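PDB 5E7T: minor structural protein 5, which is probably a baseplate subunit of Lactococcus phage Tuc2009, with a probable galactose-binding-like domain that may bind host-surface carbohydrate. Local coordinates for residues Arg232-Gly237 / Asn269-Lys274; Val90-Thr95 / Asp126-Pro131; Tyr80-Lys85 / Pro148-Pro153; Asn13-Thr18 / Pro204-Thr209. One frame throughout, in Å; residues are numbered along the deposited sequence.

Contact 1. Residues Arg232-Gly237 / Asn269-Lys274; sequences RVYLDG and NVESDK
E271 is met by Y234 and R232, and K274 lies over the Y234 ring, where the loop between strands 258-265 and 278-281 of the four-stranded antiparallel C-terminal sheet folds back against strand 231-235 of the same sheet. The one hydrogen bond across the contact runs from Y234 OH to E271 OE2, 2.7 Å, on the oxygen's syn lone pair. The two side chains arrive from opposite directions, and ring and carboxylate are turned only 25° apart, so the phenol meets the acid nearly in a common plane. E271 reaches the hydroxyl because CG stands anti to the backbone N (chi1 -176°) and the chain beyond it is extended. Within the same chain OE2 also pairs with S264 OG, and OE1 with T200 OG1. The ionic part is weaker: R232 NE stands 3.7 Å from E271 OE1, a long salt bridge, with the guanidinium nearly perpendicular to the carboxylate. On the ring face, K274 puts CD 3.8 Å from the centroid of Y234 and almost on the ring normal, a CH-pi contact. The chain, bent at chi3, then takes K274 NZ to 4.7 Å from the Y234 centroid in an off-centre cation-pi arrangement. D273, just before K274, makes salt bridges to K58 and R44 on two chains of Minor structural protein 4. The chemistry implies a carboxylate held by two hydroxyls on one oxygen and a third on the other; these bonds, and more loosely the arginine charge, would be expected to stabilise its ionised form.

Contact 2. Residues Val90-Thr95 / Asp126-Pro131; sequences VDVMFT and DLPKDP
F94 turns its ring so that P131 sits over one face and P128 at the edge, a packing of strand against loop inside a beta-sandwich consistent with a galactose-binding-like domain. Strand 85-98 belongs to the five-stranded sheet, while residues 126-131 begin the connection from strand 121-126, at the margin of the four-stranded sheet, to strand 139-146. The F94 and P131 side chains cross at about a right angle. P131 CG lies over the middle of the F94 ring, 3.4 Å from its centroid and 10° off the normal, which makes this a CH-pi contact. P131 CB follows on the CD1 side, 3.6 Å from F94 CD1. F94 leaves the strand on the same side as V92, and CG anti to the carbonyl carbon (chi1 -66°) sets the ring under P131 CG. P128 meets F94 quite differently: P128 CD comes close to the ring plane, 4.0 Å from F94 CE1. P128 CD also touches the next side chain along this side of the strand, lying 4.3 Å from V92 CG1, so P128 bridges the valine and the phenylalanine. No hydrogen bond crosses between the segments, and the touching residues are all buried and apolar. F108 of the four-stranded sheet and I175 of strand 171-184 also pack on F94, and I141 packs on both V92 and P128. L127 extends the apolar row beyond the prolines, with L127 CD2 4.5 Å from V92 CG2.

Contact 3. Residues Tyr80-Lys85 / Pro148-Pro153; sequences YKPGDK and PPYEDP
Y150 carries its CG anti to the carbonyl carbon, beside the backbone N (chi1 -64°), and this swings the ring from its exposed loop across the pyrrolidine of P82. The pair joins two loops of the sandwich, one leading into strand 85-98 and the other out of strand 139-146. P82 stands at the second position of a type II beta turn from K81 to D84, closed by D84 N to K81 O at 3.2 Å. G83 has the positive phi (91°) usual for the third position of a type II turn and easily taken by glycine. The P82 ring crosses the tyrosine at about a right angle. P82 CD lies over one face, displaced from the centre, 3.9 Å from the centroid of the Y150 ring in a CH-pi contact. Another edge of the proline rests on backbone: P82 CB is 3.7 Å from P149 CA. P82 thus fits the corner formed by the Y150 ring and the main chain at 148-149. Y80 turns its side chain elsewhere, to a hydrogen bond of its OH with Q182 NE2 inside the domain, while Y114 of strand 104-114 packs on P148 and Y150. Among the polar atoms of the loop, the carbonyl oxygen of P148 comes 3.6 Å from P82 CB.

Contact 4. Residues Asn13-Thr18 / Pro204-Thr209; sequences NSADGT and PKFVGT
F206 lays its ring against the backbone of N13, S14 and A15, just past the end of strand 8-12. From the strand backbone F206 CB comes first to the S14 carbonyl oxygen, 3.9 Å away, and F206 CG stays beside that same S14 O at 3.6 Å. The ring then divides its neighbours. On one side F206 CD1 meets S14 N at 3.4 Å, and F206 CE1 follows with N13 O at 3.5 Å. On the other, F206 CE2 touches the methyl of A15, with A15 CB at 3.8 Å, and CD2 lies near A15 CA. At the tip, F206 CZ is 3.7 Å from A15 N. One face of the phenyl is therefore laid on the S14-A15 peptide, with A15 N over its centre and S14 C nearer the rim, while N13 CA lies in plane at the edge. Having CG anti to the carbonyl carbon (chi1 -54°) is what turns the ring onto this peptide. K205 runs past N13, K205 NZ being 3.6 Å from N13 OD1, but it is hydrogen-bonded to the carbonyl O of A201. The receiving loop is braced from within: a type I turn spans S14 to G17, and D16 OD1 takes bonds from S14 OG, T18 OG1 and T18 N, the last closing an Asx turn. Where strand 206-210 begins, K205 and F206 together stand opposite the single residue A12 of strand 8-12, which makes a classic beta bulge in the three-stranded antiparallel sheet.

In the fold
From the N terminus, the chain first lays down residues 13-18, and contact 4 closes only when it returns at 204-209, a loop that holds both sheets of the sandwich. Nested inside it, contact 3 joins loops at one end of that sandwich, and within contact 3, contact 2 packs a strand of the five-stranded sheet against a connection from the four-stranded one. Contact 1 follows in series and ties strand 231-235 of the C-terminal sheet to the loop before its last strand, 278-281. No loops cross. Contacts 3 and 4 lie on opposite sides of the chain centre, as do contacts 1 and 2, whereas contacts 1 and 4 touch: N269 OD1 is 3.4 Å from K205 CE.

Contact 1. Residues Arg232-Gly237 / Asn269-Lys274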
loop_
_atom_site.group_PDB
_atom_site.type_symbol
_atom_site.label_atom_id
_atom_site.label_comp_id
_atom_site.label_asym_id
_atom_site.label_seq_id
_atom_site.Cartn_x
_atom_site.Cartn_y
_atom_site.Cartn_z
ATOM N N ARG B 232 -49.988 19.505 -4.991
ATOM C CA ARG B 232 -49.640 19.967 -3.643
ATOM C C ARG B 232 -48.757 21.172 -3.774
ATOM O O ARG B 232 -47.739 21.104 -4.461
ATOM C CB ARG B 232 -48.954 18.877 -2.805
ATOM C CG ARG B 232 -49.387 18.978 -1.365
ATOM C CD ARG B 232 -48.591 18.171 -0.358
ATOM N NE ARG B 232 -48.679 16.703 -0.456
ATOM C CZ ARG B 232 -49.785 15.968 -0.379
ATOM N NH1 ARG B 232 -50.979 16.547 -0.345
ATOM N NH2 ARG B 232 -49.709 14.649 -0.399
ATOM N N VAL B 233 -49.171 22.290 -3.156
ATOM C CA VAL B 233 -48.488 23.578 -3.222
ATOM C C VAL B 233 -47.700 23.820 -1.961
ATOM O O VAL B 233 -48.259 23.791 -0.871
ATOM C CB VAL B 233 -49.472 24.711 -3.572
ATOM C CG1 VAL B 233 -48.808 26.083 -3.485
ATOM C CG2 VAL B 233 -50.079 24.483 -4.959
ATOM N N TYR B 234 -46.380 23.996 -2.125
ATOM C CA TYR B 234 -45.361 24.216 -1.087
ATOM C C TYR B 234 -44.896 25.668 -1.130
ATOM O O TYR B 234 -44.309 26.106 -2.125
ATOM C CB TYR B 234 -44.136 23.303 -1.349
ATOM C CG TYR B 234 -44.390 21.831 -1.108
ATOM C CD1 TYR B 234 -44.985 21.035 -2.084
ATOM C CD2 TYR B 234 -44.025 21.229 0.089
ATOM C CE1 TYR B 234 -45.223 19.675 -1.865
ATOM C CE2 TYR B 234 -44.251 19.873 0.316
ATOM C CZ TYR B 234 -44.861 19.099 -0.658
ATOM O OH TYR B 234 -45.108 17.766 -0.398
ATOM N N LEU B 235 -45.168 26.413 -0.060
ATOM C CA LEU B 235 -44.720 27.792 0.043
ATOM C C LEU B 235 -43.598 27.741 1.044
ATOM O O LEU B 235 -43.811 27.298 2.172
ATOM C CB LEU B 235 -45.847 28.723 0.504
ATOM C CG LEU B 235 -45.478 30.193 0.716
ATOM C CD1 LEU B 235 -45.477 30.985 -0.594
ATOM C CD2 LEU B 235 -46.393 30.813 1.734
ATOM N N ASP B 236 -42.376 28.088 0.590
ATOM C CA ASP B 236 -41.133 28.112 1.358
ATOM C C ASP B 236 -40.809 26.776 2.001
ATOM O O ASP B 236 -40.422 26.731 3.161
ATOM C CB ASP B 236 -41.158 29.262 2.381
ATOM C CG ASP B 236 -41.060 30.634 1.742
ATOM O OD1 ASP B 236 -40.241 30.789 0.792
ATOM O OD2 ASP B 236 -41.750 31.581 2.239
ATOM N N GLY B 237 -40.994 25.700 1.254
ATOM C CA GLY B 237 -40.727 24.354 1.736
ATOM C C GLY B 237 -41.851 23.643 2.468
ATOM O O GLY B 237 -41.798 22.417 2.566
ATOM N N ASN B 269 -51.416 8.700 -3.234
ATOM C CA ASN B 269 -50.264 8.453 -2.336
ATOM C C ASN B 269 -48.910 8.274 -3.081
ATOM O O ASN B 269 -47.904 7.958 -2.440
ATOM C CB ASN B 269 -50.508 7.319 -1.321
ATOM C CG ASN B 269 -51.224 7.755 -0.047
ATOM O OD1 ASN B 269 -51.731 8.887 0.084
ATOM N ND2 ASN B 269 -51.313 6.840 0.913
ATOM N N VAL B 270 -48.881 8.569 -4.405
ATOM C CA VAL B 270 -47.657 8.649 -5.195
ATOM C C VAL B 270 -47.479 10.139 -5.540
ATOM O O VAL B 270 -48.266 10.713 -6.299
ATOM C CB VAL B 270 -47.586 7.715 -6.427
ATOM C CG1 VAL B 270 -46.303 7.958 -7.217
ATOM C CG2 VAL B 270 -47.666 6.253 -6.001
ATOM N N GLU B 271 -46.506 10.772 -4.901
ATOM C CA GLU B 271 -46.215 12.180 -5.090
ATOM C C GLU B 271 -44.989 12.320 -5.970
ATOM O O GLU B 271 -43.980 11.638 -5.753
ATOM C CB GLU B 271 -45.976 12.851 -3.726
ATOM C CG GLU B 271 -45.746 14.348 -3.808
ATOM C CD GLU B 271 -45.658 15.150 -2.522
ATOM O OE1 GLU B 271 -45.802 14.585 -1.410
ATOM O OE2 GLU B 271 -45.406 16.370 -2.642
ATOM N N SER B 272 -45.068 13.211 -6.961
ATOM C CA SER B 272 -43.952 13.493 -7.858
ATOM C C SER B 272 -42.868 14.265 -7.100
ATOM O O SER B 272 -43.131 14.798 -6.010
ATOM C CB SER B 272 -44.438 14.351 -9.023
ATOM O OG SER B 272 -44.698 15.692 -8.630
ATOM N N ASP B 273 -41.659 14.380 -7.689
ATOM C CA ASP B 273 -40.619 15.207 -7.093
ATOM C C ASP B 273 -41.156 16.630 -7.187
ATOM O O ASP B 273 -42.025 16.883 -8.017
ATOM C CB ASP B 273 -39.304 15.075 -7.869
ATOM C CG ASP B 273 -38.559 13.759 -7.671
ATOM O OD1 ASP B 273 -38.787 13.092 -6.629
ATOM O OD2 ASP B 273 -37.719 13.409 -8.547
ATOM N N LYS B 274 -40.714 17.548 -6.308
ATOM C CA LYS B 274 -41.242 18.914 -6.360
ATOM C C LYS B 274 -40.742 19.629 -7.624
ATOM O O LYS B 274 -39.650 19.325 -8.116
ATOM C CB LYS B 274 -40.904 19.688 -5.076
ATOM C CG LYS B 274 -41.528 19.099 -3.810
ATOM C CD LYS B 274 -41.275 19.983 -2.590
ATOM C CE LYS B 274 -40.426 19.369 -1.494
ATOM N NZ LYS B 274 -39.939 20.412 -0.536
#

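Contact 2. Residues Val90-Thr95 / Asp126-Pro131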
loop_
_atom_site.group_PDB
_atom_site.type_symbol
_atom_site.label_atom_id
_atom_site.label_comp_id
_atom_site.label_asym_id
_atom_site.label_seq_id
_atom_site.Cartn_x
_atom_site.Cartn_y
_atom_site.Cartn_z
ATOM N N VAL B 90 -53.749 18.560 22.401
ATOM C CA VAL B 90 -53.542 17.208 22.927
ATOM C C VAL B 90 -54.874 16.588 23.329
ATOM O O VAL B 90 -55.774 17.314 23.768
ATOM C CB VAL B 90 -52.509 17.210 24.100
ATOM C CG1 VAL B 90 -53.004 18.006 25.307
ATOM C CG2 VAL B 90 -52.103 15.802 24.499
ATOM N N ASP B 91 -54.995 15.245 23.151
ATOM C CA ASP B 91 -56.111 14.404 23.589
ATOM C C ASP B 91 -55.669 13.763 24.893
ATOM O O ASP B 91 -54.569 13.236 24.985
ATOM C CB ASP B 91 -56.458 13.319 22.566
ATOM C CG ASP B 91 -57.103 13.824 21.298
ATOM O OD1 ASP B 91 -57.326 15.056 21.186
ATOM O OD2 ASP B 91 -57.334 13.003 20.392
ATOM N N VAL B 92 -56.507 13.847 25.910
ATOM C CA VAL B 92 -56.180 13.391 27.246
ATOM C C VAL B 92 -57.325 12.566 27.867
ATOM O O VAL B 92 -58.500 12.886 27.659
ATOM C CB VAL B 92 -55.774 14.665 28.028
ATOM C CG1 VAL B 92 -56.579 14.895 29.293
ATOM C CG2 VAL B 92 -54.285 14.687 28.288
ATOM N N MET B 93 -56.986 11.485 28.583
ATOM C CA MET B 93 -57.995 10.625 29.205
ATOM C C MET B 93 -57.581 10.176 30.575
ATOM O O MET B 93 -56.467 9.690 30.743
ATOM C CB MET B 93 -58.309 9.420 28.326
ATOM C CG MET B 93 -59.073 8.332 29.011
ATOM S SD MET B 93 -59.907 7.362 27.778
ATOM C CE MET B 93 -60.102 5.964 28.653
ATOM N N PHE B 94 -58.483 10.320 31.549
ATOM C CA PHE B 94 -58.186 9.908 32.902
ATOM C C PHE B 94 -58.937 8.642 33.151
ATOM O O PHE B 94 -60.174 8.645 33.122
ATOM C CB PHE B 94 -58.563 11.005 33.912
ATOM C CG PHE B 94 -57.725 12.256 33.793
ATOM C CD1 PHE B 94 -58.001 13.213 32.815
ATOM C CD2 PHE B 94 -56.658 12.481 34.654
ATOM C CE1 PHE B 94 -57.246 14.381 32.728
ATOM C CE2 PHE B 94 -55.888 13.635 34.543
ATOM C CZ PHE B 94 -56.192 14.580 33.587
ATOM N N THR B 95 -58.189 7.547 33.361
ATOM C CA THR B 95 -58.766 6.230 33.596
ATOM C C THR B 95 -58.960 5.944 35.081
ATOM O O THR B 95 -59.726 5.044 35.445
ATOM C CB THR B 95 -57.957 5.170 32.886
ATOM O OG1 THR B 95 -56.684 5.060 33.496
ATOM C CG2 THR B 95 -57.763 5.479 31.439
ATOM N N ASP B 126 -52.291 23.849 30.260
ATOM C CA ASP B 126 -52.875 23.400 31.517
ATOM C C ASP B 126 -53.697 22.137 31.254
ATOM O O ASP B 126 -54.375 22.030 30.229
ATOM C CB ASP B 126 -53.801 24.481 32.092
ATOM C CG ASP B 126 -53.204 25.567 32.977
ATOM O OD1 ASP B 126 -52.003 25.450 33.353
ATOM O OD2 ASP B 126 -53.957 26.526 33.331
ATOM N N LEU B 127 -53.625 21.187 32.187
ATOM C CA LEU B 127 -54.370 19.942 32.110
ATOM C C LEU B 127 -55.482 19.987 33.154
ATOM O O LEU B 127 -55.381 20.823 34.065
ATOM C CB LEU B 127 -53.443 18.735 32.259
ATOM C CG LEU B 127 -52.418 18.548 31.137
ATOM C CD1 LEU B 127 -51.754 17.208 31.245
ATOM C CD2 LEU B 127 -53.041 18.705 29.769
ATOM N N PRO B 128 -56.598 19.212 32.986
ATOM C CA PRO B 128 -57.741 19.348 33.901
ATOM C C PRO B 128 -57.427 19.146 35.361
ATOM O O PRO B 128 -56.981 18.078 35.735
ATOM C CB PRO B 128 -58.742 18.317 33.367
ATOM C CG PRO B 128 -58.438 18.232 31.932
ATOM C CD PRO B 128 -56.925 18.246 31.915
ATOM N N LYS B 129 -57.681 20.179 36.187
ATOM C CA LYS B 129 -57.443 20.162 37.637
ATOM C C LYS B 129 -58.366 19.172 38.397
ATOM O O LYS B 129 -57.976 18.739 39.478
ATOM C CB LYS B 129 -57.486 21.582 38.225
ATOM C CG LYS B 129 -56.075 22.174 38.508
ATOM C CD LYS B 129 -55.929 23.691 38.224
ATOM C CE LYS B 129 -54.601 24.051 37.596
ATOM N NZ LYS B 129 -54.405 23.414 36.244
ATOM N N ASP B 130 -59.539 18.749 37.826
ATOM C CA ASP B 130 -60.421 17.748 38.463
ATOM C C ASP B 130 -61.277 17.067 37.410
ATOM O O ASP B 130 -62.410 17.455 37.183
ATOM C CB ASP B 130 -61.307 18.334 39.591
ATOM C CG ASP B 130 -62.160 17.306 40.327
ATOM O OD1 ASP B 130 -62.235 16.141 39.852
ATOM O OD2 ASP B 130 -62.745 17.660 41.400
ATOM N N PRO B 131 -60.772 16.021 36.762
ATOM C CA PRO B 131 -61.575 15.319 35.760
ATOM C C PRO B 131 -62.383 14.150 36.337
ATOM O O PRO B 131 -62.792 13.263 35.573
ATOM C CB PRO B 131 -60.520 14.808 34.823
ATOM C CG PRO B 131 -59.393 14.512 35.719
ATOM C CD PRO B 131 -59.418 15.456 36.843
#

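Contact 3. Residues Tyr80-Lys85 / Pro148-Pro153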
loop_
_atom_site.group_PDB
_atom_site.type_symbol
_atom_site.label_atom_id
_atom_site.label_comp_id
_atom_site.label_asym_id
_atom_site.label_seq_id
_atom_site.Cartn_x
_atom_site.Cartn_y
_atom_site.Cartn_z
ATOM N N TYR B 80 -36.904 29.747 19.516
ATOM C CA TYR B 80 -38.161 30.443 19.234
ATOM C C TYR B 80 -37.927 31.972 19.424
ATOM O O TYR B 80 -37.259 32.354 20.387
ATOM C CB TYR B 80 -39.276 29.931 20.180
ATOM C CG TYR B 80 -39.493 28.423 20.314
ATOM C CD1 TYR B 80 -39.276 27.566 19.240
ATOM C CD2 TYR B 80 -40.071 27.882 21.465
ATOM C CE1 TYR B 80 -39.548 26.197 19.336
ATOM C CE2 TYR B 80 -40.382 26.523 21.559
ATOM C CZ TYR B 80 -40.115 25.681 20.495
ATOM O OH TYR B 80 -40.370 24.327 20.594
ATOM N N LYS B 81 -38.388 32.827 18.494
ATOM C CA LYS B 81 -38.215 34.292 18.602
ATOM C C LYS B 81 -39.229 34.830 19.622
ATOM O O LYS B 81 -40.411 34.510 19.467
ATOM C CB LYS B 81 -38.529 35.018 17.265
ATOM C CG LYS B 81 -37.702 34.670 16.035
ATOM C CD LYS B 81 -38.431 35.096 14.733
ATOM C CE LYS B 81 -37.991 36.425 14.145
ATOM N NZ LYS B 81 -38.402 37.604 14.970
ATOM N N PRO B 82 -38.843 35.709 20.594
ATOM C CA PRO B 82 -39.840 36.283 21.522
ATOM C C PRO B 82 -40.986 36.990 20.797
ATOM O O PRO B 82 -40.761 37.642 19.770
ATOM C CB PRO B 82 -39.016 37.286 22.343
ATOM C CG PRO B 82 -37.653 36.810 22.280
ATOM C CD PRO B 82 -37.498 36.234 20.899
ATOM N N GLY B 83 -42.203 36.832 21.313
ATOM C CA GLY B 83 -43.391 37.441 20.722
ATOM C C GLY B 83 -44.110 36.570 19.709
ATOM O O GLY B 83 -45.259 36.847 19.380
ATOM N N ASP B 84 -43.459 35.518 19.200
ATOM C CA ASP B 84 -44.071 34.601 18.256
ATOM C C ASP B 84 -45.078 33.756 19.013
ATOM O O ASP B 84 -44.927 33.580 20.231
ATOM C CB ASP B 84 -42.998 33.692 17.628
ATOM C CG ASP B 84 -42.314 34.269 16.406
ATOM O OD1 ASP B 84 -42.525 35.476 16.113
ATOM O OD2 ASP B 84 -41.586 33.514 15.722
ATOM N N LYS B 85 -46.110 33.236 18.328
ATOM C CA LYS B 85 -47.080 32.391 19.026
ATOM C C LYS B 85 -46.872 30.967 18.586
ATOM O O LYS B 85 -46.448 30.722 17.453
ATOM C CB LYS B 85 -48.537 32.807 18.780
ATOM C CG LYS B 85 -48.754 34.295 18.646
ATOM C CD LYS B 85 -49.548 34.873 19.774
ATOM C CE LYS B 85 -49.306 36.350 19.905
ATOM N NZ LYS B 85 -50.324 36.996 20.775
ATOM N N PRO B 148 -41.829 34.260 25.558
ATOM C CA PRO B 148 -41.358 35.374 26.396
ATOM C C PRO B 148 -39.977 35.885 25.943
ATOM O O PRO B 148 -39.238 35.175 25.221
ATOM C CB PRO B 148 -41.316 34.751 27.790
ATOM C CG PRO B 148 -40.998 33.326 27.532
ATOM C CD PRO B 148 -41.678 32.963 26.253
ATOM N N PRO B 149 -39.588 37.112 26.364
ATOM C CA PRO B 149 -38.279 37.623 25.956
ATOM C C PRO B 149 -37.141 36.792 26.527
ATOM O O PRO B 149 -37.276 36.217 27.622
ATOM C CB PRO B 149 -38.284 39.063 26.464
ATOM C CG PRO B 149 -39.232 39.066 27.557
ATOM C CD PRO B 149 -40.294 38.094 27.206
ATOM N N TYR B 150 -36.016 36.733 25.768
ATOM C CA TYR B 150 -34.839 35.972 26.151
ATOM C C TYR B 150 -34.353 36.393 27.518
ATOM O O TYR B 150 -34.434 37.573 27.860
ATOM C CB TYR B 150 -33.710 36.137 25.123
ATOM C CG TYR B 150 -33.978 35.604 23.727
ATOM C CD1 TYR B 150 -34.324 34.273 23.519
ATOM C CD2 TYR B 150 -33.751 36.397 22.606
ATOM C CE1 TYR B 150 -34.529 33.766 22.231
ATOM C CE2 TYR B 150 -33.946 35.904 21.314
ATOM C CZ TYR B 150 -34.329 34.583 21.127
ATOM O OH TYR B 150 -34.532 34.104 19.849
ATOM N N GLU B 151 -33.883 35.408 28.303
ATOM C CA GLU B 151 -33.289 35.547 29.642
ATOM C C GLU B 151 -31.765 35.640 29.495
ATOM O O GLU B 151 -31.263 35.598 28.365
ATOM C CB GLU B 151 -33.606 34.285 30.455
ATOM C CG GLU B 151 -35.039 34.183 30.911
ATOM C CD GLU B 151 -35.378 35.059 32.096
ATOM O OE1 GLU B 151 -34.455 35.464 32.842
ATOM O OE2 GLU B 151 -36.583 35.319 32.296
ATOM N N ASP B 152 -31.016 35.682 30.624
ATOM C CA ASP B 152 -29.548 35.659 30.584
ATOM C C ASP B 152 -29.115 34.320 29.950
ATOM O O ASP B 152 -29.868 33.342 30.070
ATOM C CB ASP B 152 -28.955 35.791 31.991
ATOM C CG ASP B 152 -27.495 36.202 31.980
ATOM O OD1 ASP B 152 -27.195 37.306 31.479
ATOM O OD2 ASP B 152 -26.645 35.390 32.396
ATOM N N PRO B 153 -27.976 34.230 29.214
ATOM C CA PRO B 153 -27.631 32.941 28.570
ATOM C C PRO B 153 -27.372 31.833 29.573
ATOM O O PRO B 153 -27.500 30.657 29.234
ATOM C CB PRO B 153 -26.375 33.264 27.747
ATOM C CG PRO B 153 -26.333 34.750 27.646
ATOM C CD PRO B 153 -26.955 35.254 28.917
#

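Contact 4. Residues Asn13-Thr18 / Pro204-Thr209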
loop_
_atom_site.group_PDB
_atom_site.type_symbol
_atom_site.label_atom_id
_atom_site.label_comp_id
_atom_site.label_asym_id
_atom_site.label_seq_id
_atom_site.Cartn_x
_atom_site.Cartn_y
_atom_site.Cartn_z
ATOM N N ASN B 13 -60.414 14.095 3.999
ATOM C CA ASN B 13 -59.800 12.816 3.646
ATOM C C ASN B 13 -60.791 11.820 3.039
ATOM O O ASN B 13 -60.423 10.672 2.791
ATOM C CB ASN B 13 -59.042 12.225 4.834
ATOM C CG ASN B 13 -57.669 12.851 5.001
ATOM O OD1 ASN B 13 -56.751 12.643 4.185
ATOM N ND2 ASN B 13 -57.495 13.639 6.062
ATOM N N SER B 14 -62.023 12.284 2.742
ATOM C CA SER B 14 -63.082 11.496 2.116
ATOM C C SER B 14 -63.703 12.302 0.994
ATOM O O SER B 14 -63.809 13.524 1.127
ATOM C CB SER B 14 -64.155 11.114 3.130
ATOM O OG SER B 14 -64.952 12.210 3.550
ATOM N N ALA B 15 -64.143 11.624 -0.096
ATOM C CA ALA B 15 -64.742 12.278 -1.255
ATOM C C ALA B 15 -65.996 13.106 -0.923
ATOM O O ALA B 15 -66.227 14.127 -1.571
ATOM C CB ALA B 15 -65.024 11.264 -2.341
ATOM N N ASP B 16 -66.771 12.691 0.112
ATOM C CA ASP B 16 -67.982 13.388 0.602
ATOM C C ASP B 16 -67.639 14.683 1.373
ATOM O O ASP B 16 -68.489 15.566 1.485
ATOM C CB ASP B 16 -68.878 12.450 1.449
ATOM C CG ASP B 16 -68.126 11.655 2.502
ATOM O OD1 ASP B 16 -67.763 12.242 3.529
ATOM O OD2 ASP B 16 -67.838 10.458 2.257
ATOM N N GLY B 17 -66.408 14.771 1.882
ATOM C CA GLY B 17 -65.901 15.936 2.595
ATOM C C GLY B 17 -66.032 15.914 4.101
ATOM O O GLY B 17 -65.630 16.873 4.766
ATOM N N THR B 18 -66.565 14.811 4.657
ATOM C CA THR B 18 -66.804 14.670 6.102
ATOM C C THR B 18 -65.595 14.179 6.904
ATOM O O THR B 18 -65.316 14.738 7.970
ATOM C CB THR B 18 -68.021 13.784 6.367
ATOM O OG1 THR B 18 -67.662 12.413 6.149
ATOM C CG2 THR B 18 -69.236 14.182 5.517
ATOM N N PRO B 204 -54.028 16.016 3.743
ATOM C CA PRO B 204 -55.385 15.933 3.178
ATOM C C PRO B 204 -55.378 15.500 1.717
ATOM O O PRO B 204 -54.495 15.936 0.964
ATOM C CB PRO B 204 -55.898 17.366 3.303
ATOM C CG PRO B 204 -55.156 17.940 4.436
ATOM C CD PRO B 204 -53.796 17.349 4.352
ATOM N N LYS B 205 -56.347 14.625 1.339
ATOM C CA LYS B 205 -56.513 14.049 -0.003
ATOM C C LYS B 205 -57.506 14.789 -0.898
ATOM O O LYS B 205 -57.360 14.747 -2.131
ATOM C CB LYS B 205 -56.899 12.559 0.085
ATOM C CG LYS B 205 -55.692 11.643 0.228
ATOM C CD LYS B 205 -56.022 10.306 0.890
ATOM C CE LYS B 205 -54.787 9.641 1.477
ATOM N NZ LYS B 205 -54.460 10.169 2.830
ATOM N N PHE B 206 -58.517 15.450 -0.281
ATOM C CA PHE B 206 -59.598 16.170 -0.972
ATOM C C PHE B 206 -59.675 17.661 -0.630
ATOM O O PHE B 206 -59.429 18.048 0.510
ATOM C CB PHE B 206 -60.959 15.480 -0.731
ATOM C CG PHE B 206 -60.967 14.012 -1.094
ATOM C CD1 PHE B 206 -60.524 13.050 -0.189
ATOM C CD2 PHE B 206 -61.376 13.592 -2.354
ATOM C CE1 PHE B 206 -60.477 11.697 -0.545
ATOM C CE2 PHE B 206 -61.333 12.238 -2.707
ATOM C CZ PHE B 206 -60.882 11.300 -1.802
ATOM N N VAL B 207 -60.027 18.488 -1.629
ATOM C CA VAL B 207 -60.220 19.931 -1.488
ATOM C C VAL B 207 -61.686 20.311 -1.790
ATOM O O VAL B 207 -62.296 19.793 -2.727
ATOM C CB VAL B 207 -59.185 20.762 -2.286
ATOM C CG1 VAL B 207 -59.355 20.605 -3.787
ATOM C CG2 VAL B 207 -59.214 22.228 -1.885
ATOM N N GLY B 208 -62.232 21.187 -0.967
ATOM C CA GLY B 208 -63.593 21.678 -1.086
ATOM C C GLY B 208 -63.622 23.169 -1.312
ATOM O O GLY B 208 -62.903 23.909 -0.639
ATOM N N THR B 209 -64.436 23.615 -2.282
ATOM C CA THR B 209 -64.572 25.028 -2.619
ATOM C C THR B 209 -65.993 25.465 -2.870
ATOM O O THR B 209 -66.825 24.694 -3.350
ATOM C CB THR B 209 -63.679 25.438 -3.789
ATOM O OG1 THR B 209 -63.583 24.360 -4.715
ATOM C CG2 THR B 209 -62.306 25.884 -3.341
#